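Local structure of fatty acid amide hydrolase (Candida albicans, 6KVR) at residues Leu113-Phe125 / Asn214-Leu226. The protein probably hydrolyses amides of monocarboxylic acids, fatty acid amides among them, to the free acid and ammonia, as an amidase signature family enzyme. Sequence-based numbering, arbitrary orientation.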
loop_
_atom_site.group_PDB
_atom_site.type_symbol
_atom_site.label_atom_id
_atom_site.label_comp_id
_atom_site.label_asym_id
_atom_site.label_seq_id
_atom_site.Cartn_x
_atom_site.Cartn_y
_atom_site.Cartn_z
ATOM N N LEU A 113 26.866 16.334 -25.999
ATOM C CA LEU A 113 27.834 15.305 -26.362
ATOM C C LEU A 113 27.273 13.912 -26.086
ATOM O O LEU A 113 27.318 13.032 -26.956
ATOM C CB LEU A 113 29.150 15.544 -25.615
ATOM C CG LEU A 113 29.859 16.827 -26.090
ATOM C CD1 LEU A 113 30.954 17.257 -25.113
ATOM C CD2 LEU A 113 30.397 16.698 -27.523
ATOM N N ALA A 114 26.680 13.714 -24.900
ATOM C CA ALA A 114 26.064 12.423 -24.577
ATOM C C ALA A 114 25.080 11.976 -25.663
ATOM O O ALA A 114 25.141 10.835 -26.143
ATOM C CB ALA A 114 25.365 12.502 -23.218
ATOM N N HIS A 115 24.178 12.876 -26.080
ATOM C CA HIS A 115 23.217 12.538 -27.130
ATOM C C HIS A 115 23.903 12.205 -28.451
ATOM O O HIS A 115 23.489 11.274 -29.152
ATOM C CB HIS A 115 22.227 13.682 -27.353
ATOM C CG HIS A 115 21.205 13.374 -28.405
ATOM N ND1 HIS A 115 20.265 12.375 -28.258
ATOM C CD2 HIS A 115 21.002 13.897 -29.635
ATOM C CE1 HIS A 115 19.506 12.319 -29.337
ATOM N NE2 HIS A 115 19.936 13.228 -30.194
ATOM N N GLN A 116 24.926 12.978 -28.826
ATOM C CA GLN A 116 25.595 12.756 -30.109
ATOM C C GLN A 116 26.218 11.366 -30.185
ATOM O O GLN A 116 26.246 10.749 -31.254
ATOM C CB GLN A 116 26.658 13.836 -30.335
ATOM C CG GLN A 116 26.724 14.319 -31.764
ATOM C CD GLN A 116 28.034 15.020 -32.091
ATOM O OE1 GLN A 116 28.684 15.596 -31.217
ATOM N NE2 GLN A 116 28.432 14.954 -33.352
ATOM N N PHE A 117 26.672 10.834 -29.053
ATOM C CA PHE A 117 27.263 9.503 -29.027
ATOM C C PHE A 117 26.252 8.406 -28.690
ATOM O O PHE A 117 26.263 7.354 -29.332
ATOM C CB PHE A 117 28.418 9.473 -28.025
ATOM C CG PHE A 117 29.683 10.122 -28.538
ATOM C CD1 PHE A 117 30.603 9.391 -29.288
ATOM C CD2 PHE A 117 29.956 11.461 -28.274
ATOM C CE1 PHE A 117 31.779 9.987 -29.756
ATOM C CE2 PHE A 117 31.113 12.058 -28.733
ATOM C CZ PHE A 117 32.029 11.321 -29.479
ATOM N N THR A 118 25.377 8.611 -27.693
ATOM C CA THR A 118 24.527 7.524 -27.226
ATOM C C THR A 118 23.086 7.566 -27.733
ATOM O O THR A 118 22.395 6.547 -27.620
ATOM C CB THR A 118 24.496 7.498 -25.698
ATOM O OG1 THR A 118 23.888 8.708 -25.225
ATOM C CG2 THR A 118 25.911 7.349 -25.134
ATOM N N ASN A 119 22.613 8.696 -28.270
ATOM C CA ASN A 119 21.225 8.843 -28.738
ATOM C C ASN A 119 20.243 8.736 -27.568
ATOM O O ASN A 119 19.151 8.176 -27.687
ATOM C CB ASN A 119 20.888 7.831 -29.842
ATOM C CG ASN A 119 19.611 8.186 -30.607
ATOM O OD1 ASN A 119 19.389 9.342 -30.971
ATOM N ND2 ASN A 119 18.766 7.180 -30.859
ATOM N N CYS A 120 20.634 9.307 -26.430
ATOM C CA CYS A 120 19.902 9.181 -25.181
ATOM C C CYS A 120 18.748 10.175 -25.005
ATOM O O CYS A 120 17.922 9.967 -24.109
ATOM C CB CYS A 120 20.874 9.329 -24.006
ATOM S SG CYS A 120 21.727 10.917 -24.006
ATOM N N ALA A 121 18.645 11.230 -25.817
ATOM C CA ALA A 121 17.580 12.219 -25.657
ATOM C C ALA A 121 16.410 11.954 -26.607
ATOM O O ALA A 121 16.608 11.499 -27.740
ATOM C CB ALA A 121 18.113 13.638 -25.886
HETATM N N MSE A 122 15.184 12.239 -26.138
HETATM C CA MSE A 122 14.006 12.296 -27.021
HETATM C C MSE A 122 13.562 13.731 -27.278
HETATM O O MSE A 122 12.914 14.020 -28.287
HETATM C CB MSE A 122 12.806 11.524 -26.445
HETATM C CG MSE A 122 13.116 10.160 -25.896
HETATM SE SE MSE A 122 11.662 8.837 -26.185
HETATM C CE MSE A 122 11.431 9.330 -28.044
ATOM N N GLU A 123 13.882 14.611 -26.331
ATOM C CA GLU A 123 13.533 16.018 -26.406
ATOM C C GLU A 123 14.661 16.804 -25.763
ATOM O O GLU A 123 15.181 16.420 -24.712
ATOM C CB GLU A 123 12.200 16.326 -25.701
ATOM C CG GLU A 123 10.953 16.148 -26.579
ATOM C CD GLU A 123 9.715 16.891 -26.043
ATOM O OE1 GLU A 123 8.719 17.044 -26.801
ATOM O OE2 GLU A 123 9.737 17.313 -24.862
ATOM N N LEU A 124 15.047 17.896 -26.410
ATOM C CA LEU A 124 16.080 18.782 -25.901
ATOM C C LEU A 124 15.514 20.186 -25.866
ATOM O O LEU A 124 14.864 20.612 -26.821
ATOM C CB LEU A 124 17.314 18.745 -26.789
ATOM C CG LEU A 124 18.434 17.788 -26.420
ATOM C CD1 LEU A 124 19.499 17.835 -27.522
ATOM C CD2 LEU A 124 19.002 18.211 -25.092
ATOM N N PHE A 125 15.721 20.890 -24.760
ATOM C CA PHE A 125 15.256 22.270 -24.691
ATOM C C PHE A 125 16.271 23.061 -23.863
ATOM O O PHE A 125 15.982 23.554 -22.762
ATOM C CB PHE A 125 13.827 22.406 -24.148
ATOM C CG PHE A 125 13.438 21.405 -23.086
ATOM C CD1 PHE A 125 13.026 20.118 -23.427
ATOM C CD2 PHE A 125 13.407 21.777 -21.750
ATOM C CE1 PHE A 125 12.618 19.196 -22.432
ATOM C CE2 PHE A 125 13.008 20.881 -20.752
ATOM C CZ PHE A 125 12.615 19.583 -21.096
ATOM N N ASN A 214 12.579 1.945 -29.945
ATOM C CA ASN A 214 11.296 2.612 -30.123
ATOM C C ASN A 214 11.233 3.192 -31.537
ATOM O O ASN A 214 12.253 3.327 -32.222
ATOM C CB ASN A 214 11.099 3.712 -29.077
ATOM C CG ASN A 214 12.049 4.880 -29.287
ATOM O OD1 ASN A 214 11.785 5.770 -30.101
ATOM N ND2 ASN A 214 13.160 4.885 -28.550
ATOM N N ASN A 215 10.022 3.553 -31.958
ATOM C CA ASN A 215 9.787 4.048 -33.308
ATOM C C ASN A 215 10.029 5.542 -33.464
ATOM O O ASN A 215 9.815 6.067 -34.557
ATOM C CB ASN A 215 8.358 3.721 -33.752
ATOM C CG ASN A 215 8.228 2.293 -34.239
ATOM O OD1 ASN A 215 9.064 1.817 -35.011
ATOM N ND2 ASN A 215 7.201 1.594 -33.778
ATOM N N PHE A 216 10.443 6.250 -32.412
ATOM C CA PHE A 216 10.730 7.677 -32.559
ATOM C C PHE A 216 12.204 7.902 -32.901
ATOM O O PHE A 216 12.522 8.493 -33.932
ATOM C CB PHE A 216 10.389 8.449 -31.277
ATOM C CG PHE A 216 8.930 8.480 -30.914
ATOM C CD1 PHE A 216 8.336 7.411 -30.258
ATOM C CD2 PHE A 216 8.173 9.624 -31.133
ATOM C CE1 PHE A 216 6.992 7.464 -29.874
ATOM C CE2 PHE A 216 6.836 9.678 -30.747
ATOM C CZ PHE A 216 6.251 8.599 -30.117
ATOM N N THR A 217 13.105 7.417 -32.048
ATOM C CA THR A 217 14.535 7.686 -32.151
ATOM C C THR A 217 15.400 6.442 -32.310
ATOM O O THR A 217 16.627 6.580 -32.368
ATOM C CB THR A 217 15.020 8.435 -30.901
ATOM O OG1 THR A 217 14.737 7.638 -29.732
ATOM C CG2 THR A 217 14.318 9.787 -30.782
ATOM N N GLY A 218 14.817 5.238 -32.325
ATOM C CA GLY A 218 15.618 4.029 -32.529
ATOM C C GLY A 218 16.232 3.517 -31.236
ATOM O O GLY A 218 15.539 3.369 -30.225
ATOM N N LEU A 219 17.535 3.242 -31.259
ATOM C CA LEU A 219 18.234 2.626 -30.136
ATOM C C LEU A 219 19.108 3.631 -29.397
ATOM O O LEU A 219 19.707 4.528 -30.001
ATOM C CB LEU A 219 19.120 1.463 -30.602
ATOM C CG LEU A 219 18.485 0.355 -31.425
ATOM C CD1 LEU A 219 19.558 -0.483 -32.148
ATOM C CD2 LEU A 219 17.584 -0.513 -30.533
ATOM N N THR A 220 19.203 3.452 -28.085
ATOM C CA THR A 220 20.123 4.218 -27.243
ATOM C C THR A 220 21.276 3.313 -26.827
ATOM O O THR A 220 21.054 2.152 -26.479
ATOM C CB THR A 220 19.385 4.787 -26.023
ATOM O OG1 THR A 220 18.376 5.694 -26.487
ATOM C CG2 THR A 220 20.330 5.521 -25.044
ATOM N N LYS A 221 22.506 3.829 -26.869
ATOM C CA LYS A 221 23.698 2.995 -26.740
ATOM C C LYS A 221 24.446 3.254 -25.434
ATOM O O LYS A 221 24.340 4.326 -24.834
ATOM C CB LYS A 221 24.649 3.221 -27.928
ATOM C CG LYS A 221 24.137 2.631 -29.243
ATOM C CD LYS A 221 23.850 1.121 -29.106
ATOM C CE LYS A 221 23.731 0.466 -30.486
ATOM N NZ LYS A 221 23.732 -1.011 -30.401
ATOM N N ASN A 222 25.256 2.263 -25.035
ATOM C CA ASN A 222 26.011 2.332 -23.772
ATOM C C ASN A 222 27.189 3.291 -23.884
ATOM O O ASN A 222 27.986 3.179 -24.817
ATOM C CB ASN A 222 26.525 0.942 -23.384
ATOM C CG ASN A 222 27.032 0.878 -21.953
ATOM O OD1 ASN A 222 27.857 1.701 -21.517
ATOM N ND2 ASN A 222 26.544 -0.107 -21.210
ATOM N N PRO A 223 27.349 4.234 -22.954
ATOM C CA PRO A 223 28.434 5.216 -23.105
ATOM C C PRO A 223 29.843 4.648 -22.876
ATOM O O PRO A 223 30.818 5.308 -23.252
ATOM C CB PRO A 223 28.075 6.296 -22.067
ATOM C CG PRO A 223 27.281 5.584 -21.030
ATOM C CD PRO A 223 26.507 4.505 -21.770
ATOM N N PHE A 224 29.993 3.459 -22.287
ATOM C CA PHE A 224 31.306 2.847 -22.089
ATOM C C PHE A 224 31.678 1.861 -23.191
ATOM O O PHE A 224 32.829 1.408 -23.243
ATOM C CB PHE A 224 31.357 2.133 -20.729
ATOM C CG PHE A 224 31.407 3.074 -19.557
ATOM C CD1 PHE A 224 32.624 3.538 -19.072
ATOM C CD2 PHE A 224 30.233 3.511 -18.953
ATOM C CE1 PHE A 224 32.670 4.417 -17.987
ATOM C CE2 PHE A 224 30.266 4.388 -17.877
ATOM C CZ PHE A 224 31.488 4.842 -17.392
ATOM N N ASN A 225 30.737 1.528 -24.063
ATOM C CA ASN A 225 30.927 0.602 -25.166
ATOM C C ASN A 225 29.718 0.774 -26.063
ATOM O O ASN A 225 28.640 0.255 -25.747
ATOM C CB ASN A 225 31.051 -0.844 -24.664
ATOM C CG ASN A 225 31.270 -1.856 -25.795
ATOM O OD1 ASN A 225 30.817 -1.661 -26.919
ATOM N ND2 ASN A 225 31.966 -2.952 -25.485
ATOM N N LEU A 226 29.876 1.509 -27.166
ATOM C CA LEU A 226 28.743 1.898 -27.996
ATOM C C LEU A 226 28.127 0.740 -28.767
ATOM O O LEU A 226 27.069 0.925 -29.383
ATOM C CB LEU A 226 29.147 3.001 -28.970
ATOM C CG LEU A 226 29.331 4.405 -28.391
ATOM C CD1 LEU A 226 29.719 5.393 -29.504
ATOM C CD2 LEU A 226 28.078 4.882 -27.681
#
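With CG swung opposite the backbone N (chi1 -165°), Asn119 sends its amide straight at the 214-226 loop, while Thr220, at chi1 -63°, holds OG1 beside its own backbone N and turns it to the Asn119 carbonyl. Both N-H groups of the Asn119 amide are used: ND2 lies 2.7 Å from Thr217 O and 2.9 Å from Leu219 O, the second bond being nearly straight (171°). Both acceptors lie close to the amide plane, which fixes the amide's rotation; each carbonyl receives ND2 from above its own plane. Between them Gly218 has backbone angles that would jam a CB against the preceding carbonyl O. Asparagine suits its place twice over, since it also tolerates the positive phi with which the chain leaves helix 100-118. Thr220 returns the link, OG1 donating to Asn119 O at 2.9 Å; threonine serves both needs here, its hydroxyl also bonding Ser202 and its methyl CG2 resting on Cys120 CA. One residue earlier, Thr118 O takes Lys221 N at 2.8 Å on an in-plane lone pair. The hydroxyl of Thr118 turns back to Ala114 O within the helix, which puts its CG2 against Pro223 CB at 3.9 Å. Next to it, Leu226 CD1 meets the edge of the buried Phe117 ring. At the far end, the flexible selenomethionine chain of Met122 bends so that CE reaches Phe216 CB at 3.5 Å, while Asn214 OD1 accepts from Phe216 N (an Asx turn) and Thr217 N (an Asx motif). Met122's side chain is about 8 Å from that of Lys158, predicted to belong to the charge relay system. An asparagine amide, a threonine hydroxyl and one backbone bond thus tie an irregular loop to a helix C-terminus and the connection into edge strand 123-124 of the amidase core sheet.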